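Local coordinates for protein hydrazine synthase subunit alpha (Candidatus Kuenenia stuttgartiensis, PDB 5C2V) that forms part of the hydrazine synthase complex, where it catalyses the condensation of hydroxylamine with ammonia to yield hydrazine, at residues 415-418 with 419-422; 196-199 with 200-204. All blocks are in the same frame, centred on the assembly; numbering follows the deposited sequence.

Contact 1 of 2, residues 415-418 with 419-422; sequences PFDQ and VKVE
With chi1 at -173°, D417 swings its carboxylate away from its own backbone N and alongside its carbonyl carbon, which is where the chain curls back as V419 and K420. K420 has its CG beside the backbone N, and its chain stays extended as far as the bend at chi4, which turns the ammonium back toward the same acid. The two carboxylate oxygens divide the work. OD1 takes the N-H of K420, a bond whose very short modelled length is doubtful at this resolution, and a weak bond runs from D417 OD1 to V419 N at 3.0 Å. D417 OD2 makes a salt bridge with K420 NZ at 3.5 Å. The weak bond is that of an Asx turn, the K420 N-H one residue further on being a second donor; it joins the end of edge strand 415-417 to residues with helical angles that lack regular helical bonds. Around it a wider backbone turn closes, as E422 N bonds to D417 O at 3.3 Å and nearly straight. V421 packs CG2 on D417 CB at 3.7 Å, and E422 lays CB near the carbonyl O of Q418. Farther along the same side chain, E422 OE2 comes obliquely to the F416 ring, 3.1 Å from CD2, the carboxylate plane turned 21° from the ring plane. H587, in a loop, stacks on F416 and touches E422, while Y551 meets F416 edge to face.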
ATOM      1  N   PRO D 415      40.606 -13.161  25.017  1.00 65.82           N
ATOM      2  CA  PRO D 415      40.596 -12.217  23.893  1.00 46.24           C
ATOM      3  C   PRO D 415      41.705 -12.497  22.879  1.00 52.57           C
ATOM      4  O   PRO D 415      42.809 -12.879  23.266  1.00 72.38           O
ATOM      5  CB  PRO D 415      40.815 -10.863  24.570  1.00 45.35           C
ATOM      6  CG  PRO D 415      40.314 -11.049  25.957  1.00 75.89           C
ATOM      7  CD  PRO D 415      40.643 -12.469  26.317  1.00 66.25           C
ATOM      8  N   PHE D 416      41.405 -12.312  21.597  1.00 69.57           N
ATOM      9  CA  PHE D 416      42.387 -12.528  20.542  1.00 72.86           C
ATOM     10  C   PHE D 416      42.156 -11.599  19.353  1.00 71.42           C
ATOM     11  O   PHE D 416      41.015 -11.311  18.984  1.00 65.59           O
ATOM     12  CB  PHE D 416      42.369 -13.990  20.080  1.00 54.10           C
ATOM     13  CG  PHE D 416      41.033 -14.454  19.563  1.00 69.09           C
ATOM     14  CD1 PHE D 416      40.079 -14.965  20.428  1.00 78.17           C
ATOM     15  CD2 PHE D 416      40.736 -14.390  18.211  1.00 65.77           C
ATOM     16  CE1 PHE D 416      38.853 -15.398  19.955  1.00 76.01           C
ATOM     17  CE2 PHE D 416      39.512 -14.821  17.732  1.00 66.47           C
ATOM     18  CZ  PHE D 416      38.570 -15.325  18.606  1.00 61.99           C
ATOM     19  N   ASP D 417      43.254 -11.138  18.759  1.00 76.81           N
ATOM     20  CA  ASP D 417      43.206 -10.291  17.575  1.00 57.63           C
ATOM     21  C   ASP D 417      43.369 -11.147  16.325  1.00 74.98           C
ATOM     22  O   ASP D 417      44.410 -11.771  16.122  1.00 71.32           O
ATOM     23  CB  ASP D 417      44.295  -9.217  17.637  1.00 63.56           C
ATOM     24  CG  ASP D 417      44.180  -8.202  16.515  1.00 76.02           C
ATOM     25  OD1 ASP D 417      44.548  -8.531  15.368  1.00 85.25           O
ATOM     26  OD2 ASP D 417      43.729  -7.068  16.782  1.00 76.12           O
ATOM     27  N   GLN D 418      42.338 -11.173  15.487  1.00 73.50           N
ATOM     28  CA  GLN D 418      42.330 -12.038  14.315  1.00 49.96           C
ATOM     29  C   GLN D 418      43.282 -11.555  13.225  1.00 59.35           C
ATOM     30  O   GLN D 418      43.783 -12.352  12.432  1.00 59.06           O
ATOM     31  CB  GLN D 418      40.911 -12.150  13.749  1.00 66.64           C
ATOM     32  CG  GLN D 418      39.882 -12.643  14.752  1.00 63.24           C
ATOM     33  CD  GLN D 418      38.506 -12.816  14.138  1.00 71.43           C
ATOM     34  OE1 GLN D 418      37.644 -11.945  14.264  1.00 80.34           O
ATOM     35  NE2 GLN D 418      38.291 -13.945  13.475  1.00 69.67           N
ATOM     36  N   VAL D 419      43.538 -10.251  13.193  1.00 64.41           N
ATOM     37  CA  VAL D 419      44.328  -9.658  12.120  1.00 79.61           C
ATOM     38  C   VAL D 419      45.807  -9.513  12.474  1.00 71.18           C
ATOM     39  O   VAL D 419      46.663 -10.153  11.865  1.00 59.45           O
ATOM     40  CB  VAL D 419      43.780  -8.274  11.726  1.00 80.27           C
ATOM     41  CG1 VAL D 419      44.604  -7.678  10.595  1.00 62.62           C
ATOM     42  CG2 VAL D 419      42.320  -8.384  11.324  1.00 68.17           C
ATOM     43  N   LYS D 420      46.098  -8.666  13.457  1.00 70.39           N
ATOM     44  CA  LYS D 420      47.476  -8.344  13.817  1.00 87.38           C
ATOM     45  C   LYS D 420      48.240  -9.556  14.346  1.00 80.30           C
ATOM     46  O   LYS D 420      49.434  -9.707  14.088  1.00 77.61           O
ATOM     47  CB  LYS D 420      47.501  -7.222  14.858  1.00 73.37           C
ATOM     48  CG  LYS D 420      46.738  -5.976  14.444  1.00 76.22           C
ATOM     49  CD  LYS D 420      46.858  -4.881  15.492  1.00 73.55           C
ATOM     50  CE  LYS D 420      45.985  -3.686  15.144  1.00 93.72           C
ATOM     51  NZ  LYS D 420      44.538  -4.040  15.142  1.00 75.80           N
ATOM     52  N   VAL D 421      47.547 -10.417  15.083  1.00 70.98           N
ATOM     53  CA  VAL D 421      48.182 -11.579  15.693  1.00 73.13           C
ATOM     54  C   VAL D 421      48.077 -12.826  14.817  1.00 79.15           C
ATOM     55  O   VAL D 421      49.087 -13.347  14.342  1.00 72.19           O
ATOM     56  CB  VAL D 421      47.575 -11.890  17.074  1.00 76.46           C
ATOM     57  CG1 VAL D 421      48.243 -13.111  17.684  1.00 44.82           C
ATOM     58  CG2 VAL D 421      47.707 -10.687  17.996  1.00 57.00           C
ATOM     59  N   GLU D 422      46.853 -13.299  14.608  1.00 73.57           N
ATOM     60  CA  GLU D 422      46.624 -14.560  13.910  1.00 58.54           C
ATOM     61  C   GLU D 422      46.969 -14.492  12.421  1.00 77.31           C
ATOM     62  O   GLU D 422      47.248 -15.517  11.799  1.00 83.53           O
ATOM     63  CB  GLU D 422      45.173 -15.003  14.092  1.00 63.77           C
ATOM     64  CG  GLU D 422      44.752 -15.105  15.549  1.00 68.79           C
ATOM     65  CD  GLU D 422      43.497 -15.929  15.738  1.00 64.96           C
ATOM     66  OE1 GLU D 422      43.000 -16.491  14.741  1.00 84.21           O
ATOM     67  OE2 GLU D 422      43.012 -16.019  16.884  1.00 72.05           O
TER

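Contact 2 of 2, residues 196-199 with 200-204; sequences KIIQ and RITGH
Short of its flat amide, Q199 lays its aliphatic shank on the backbone of H204, with Q199 CB 3.7 Å from H204 C and Q199 CG 3.8 Å from H204 N. Q199 reaches there because its CG stands opposite the backbone N (chi1 -167°), and beyond CG the chain runs on extended to the amide. The imidazole of H204 leads off the other way to the ring of F406, the two planes at about 40°. The guanidinium of R200 also leaves the turn: its NH1 hydrogen-bonds to the carbonyl O of R142 and forms a salt bridge with E28 of the gamma subunit, so this side chain ties the helix to the complex.

Inside the turn the backbone does most of the holding. I201 N bonds to I197 O at 2.9 Å, and T202 N to I198 O at 2.7 Å, both in the i to i+4 pattern of an alpha helix. The hydroxyl of T202 also appears to donate to I198 O, at a modelled distance too short to be reliable. That same T202 OG1 accepts the N-H of H204, OG1 to H204 N being 3.2 Å, which makes an ST turn where the chain comes off the helix. G203, inside this turn, has positive phi (106°), a backbone shape that suits glycine. Along the helix I198 CG2 lies 3.4 Å from T202 OG1, and I197 CG2 is in apolar contact with I201 CD1 at 4.4 Å.

The helix 196-201 spans the link between strands 186-191 and 209-211. I197 and I198 rest on strand 154-171, Q199 reaches strand 139-146, and R200 touches both strands.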
ATOM      1  N   LYS D 196      39.721   0.160  30.192  1.00 87.31           N
ATOM      2  CA  LYS D 196      39.996  -0.694  31.336  1.00 79.71           C
ATOM      3  C   LYS D 196      38.746  -1.419  31.827  1.00 79.50           C
ATOM      4  O   LYS D 196      38.852  -2.431  32.507  1.00 74.80           O
ATOM      5  CB  LYS D 196      40.641   0.115  32.466  1.00 85.46           C
ATOM      6  CG  LYS D 196      42.135   0.360  32.256  1.00 88.63           C
ATOM      7  CD  LYS D 196      42.376   1.698  31.582  1.00 94.33           C
ATOM      8  CE  LYS D 196      43.835   1.921  31.229  1.00 93.55           C
ATOM      9  NZ  LYS D 196      44.043   3.287  30.674  1.00 85.27           N
ATOM     10  N   ILE D 197      37.564  -0.917  31.475  1.00 69.53           N
ATOM     11  CA  ILE D 197      36.321  -1.592  31.850  1.00 66.74           C
ATOM     12  C   ILE D 197      36.096  -2.810  30.957  1.00 69.47           C
ATOM     13  O   ILE D 197      35.687  -3.876  31.425  1.00 64.80           O
ATOM     14  CB  ILE D 197      35.111  -0.642  31.764  1.00 70.74           C
ATOM     15  CG1 ILE D 197      35.198   0.393  32.886  1.00 73.20           C
ATOM     16  CG2 ILE D 197      33.799  -1.419  31.852  1.00 76.29           C
ATOM     17  CD1 ILE D 197      33.954   1.231  33.061  1.00 78.69           C
ATOM     18  N   ILE D 198      36.386  -2.646  29.671  1.00 75.18           N
ATOM     19  CA  ILE D 198      36.382  -3.759  28.731  1.00 77.17           C
ATOM     20  C   ILE D 198      37.456  -4.767  29.135  1.00 63.39           C
ATOM     21  O   ILE D 198      37.272  -5.977  29.010  1.00 63.02           O
ATOM     22  CB  ILE D 198      36.618  -3.273  27.284  1.00 69.75           C
ATOM     23  CG1 ILE D 198      35.447  -2.404  26.825  1.00 74.05           C
ATOM     24  CG2 ILE D 198      36.794  -4.445  26.336  1.00 63.34           C
ATOM     25  CD1 ILE D 198      34.125  -3.137  26.786  1.00 70.64           C
ATOM     26  N   GLN D 199      38.572  -4.257  29.647  1.00 71.80           N
ATOM     27  CA  GLN D 199      39.652  -5.112  30.128  1.00 73.22           C
ATOM     28  C   GLN D 199      39.225  -5.845  31.394  1.00 57.87           C
ATOM     29  O   GLN D 199      39.690  -6.948  31.673  1.00 58.63           O
ATOM     30  CB  GLN D 199      40.917  -4.291  30.387  1.00 76.08           C
ATOM     31  CG  GLN D 199      42.162  -5.134  30.599  1.00 73.62           C
ATOM     32  CD  GLN D 199      43.420  -4.300  30.740  1.00 57.95           C
ATOM     33  OE1 GLN D 199      43.360  -3.083  30.915  1.00 83.13           O
ATOM     34  NE2 GLN D 199      44.571  -4.955  30.660  1.00 54.39           N
ATOM     35  N   ARG D 200      38.335  -5.224  32.157  1.00 44.08           N
ATOM     36  CA  ARG D 200      37.800  -5.846  33.357  1.00 45.00           C
ATOM     37  C   ARG D 200      36.877  -6.987  32.962  1.00 58.80           C
ATOM     38  O   ARG D 200      36.974  -8.090  33.500  1.00 71.12           O
ATOM     39  CB  ARG D 200      37.061  -4.818  34.221  1.00 36.85           C
ATOM     40  CG  ARG D 200      36.012  -5.413  35.155  1.00 38.11           C
ATOM     41  CD  ARG D 200      35.647  -4.446  36.276  1.00 45.89           C
ATOM     42  NE  ARG D 200      34.441  -4.853  36.994  1.00 60.51           N
ATOM     43  CZ  ARG D 200      34.396  -5.823  37.903  1.00 57.24           C
ATOM     44  NH1 ARG D 200      35.492  -6.502  38.210  1.00 63.42           N
ATOM     45  NH2 ARG D 200      33.250  -6.117  38.503  1.00 44.90           N
ATOM     46  N   ILE D 201      35.985  -6.716  32.015  1.00 73.00           N
ATOM     47  CA  ILE D 201      35.041  -7.727  31.553  1.00 62.07           C
ATOM     48  C   ILE D 201      35.684  -8.816  30.686  1.00 53.78           C
ATOM     49  O   ILE D 201      35.587 -10.002  30.999  1.00 73.97           O
ATOM     50  CB  ILE D 201      33.892  -7.080  30.756  1.00 67.90           C
ATOM     51  CG1 ILE D 201      33.200  -6.004  31.598  1.00 58.01           C
ATOM     52  CG2 ILE D 201      32.894  -8.134  30.305  1.00 78.42           C
ATOM     53  CD1 ILE D 201      32.068  -5.294  30.883  1.00 64.12           C
ATOM     54  N   THR D 202      36.332  -8.410  29.597  1.00 56.50           N
ATOM     55  CA  THR D 202      36.925  -9.355  28.647  1.00 74.10           C
ATOM     56  C   THR D 202      38.319  -9.857  29.029  1.00 69.06           C
ATOM     57  O   THR D 202      38.643 -11.025  28.818  1.00 77.54           O
ATOM     58  CB  THR D 202      37.008  -8.743  27.234  1.00 72.73           C
ATOM     59  OG1 THR D 202      37.855  -7.588  27.259  1.00 61.18           O
ATOM     60  CG2 THR D 202      35.624  -8.352  26.738  1.00 70.04           C
ATOM     61  N   GLY D 203      39.138  -8.974  29.592  1.00 66.78           N
ATOM     62  CA  GLY D 203      40.533  -9.289  29.845  1.00 73.64           C
ATOM     63  C   GLY D 203      41.482  -8.599  28.880  1.00 65.56           C
ATOM     64  O   GLY D 203      42.681  -8.880  28.862  1.00 63.26           O
ATOM     65  N   HIS D 204      40.936  -7.694  28.072  1.00 80.27           N
ATOM     66  CA  HIS D 204      41.730  -6.895  27.143  1.00 70.48           C
ATOM     67  C   HIS D 204      41.059  -5.544  26.930  1.00 65.03           C
ATOM     68  O   HIS D 204      39.833  -5.446  26.961  1.00 75.74           O
ATOM     69  CB  HIS D 204      41.898  -7.626  25.808  1.00 55.40           C
ATOM     70  CG  HIS D 204      42.938  -7.024  24.910  1.00 64.12           C
ATOM     71  ND1 HIS D 204      42.776  -5.800  24.297  1.00 67.95           N
ATOM     72  CD2 HIS D 204      44.147  -7.487  24.515  1.00 66.60           C
ATOM     73  CE1 HIS D 204      43.845  -5.531  23.568  1.00 69.06           C
ATOM     74  NE2 HIS D 204      44.692  -6.538  23.682  1.00 65.72           N
TER

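In the fold
The two contacts lie in series along the chain, and P415, at the start of contact 1, packs against T202, G203 and H204 of contact 2, so the edge strand meets the end of the helix. Both are partly buried and mix inner and outer residues, but contact 2 has the larger buried share, I197 and I198 lying on strand 154-171. Contact 1 depends on charge: a buried aspartate organises the turn after a strand. In contact 2 a threonine hydroxyl and backbone carbonyls shape the helix end. Contact 2 also reaches the gamma subunit, whereas contact 1 meets no other chain, its partners including the loops at P550, H587 and T628.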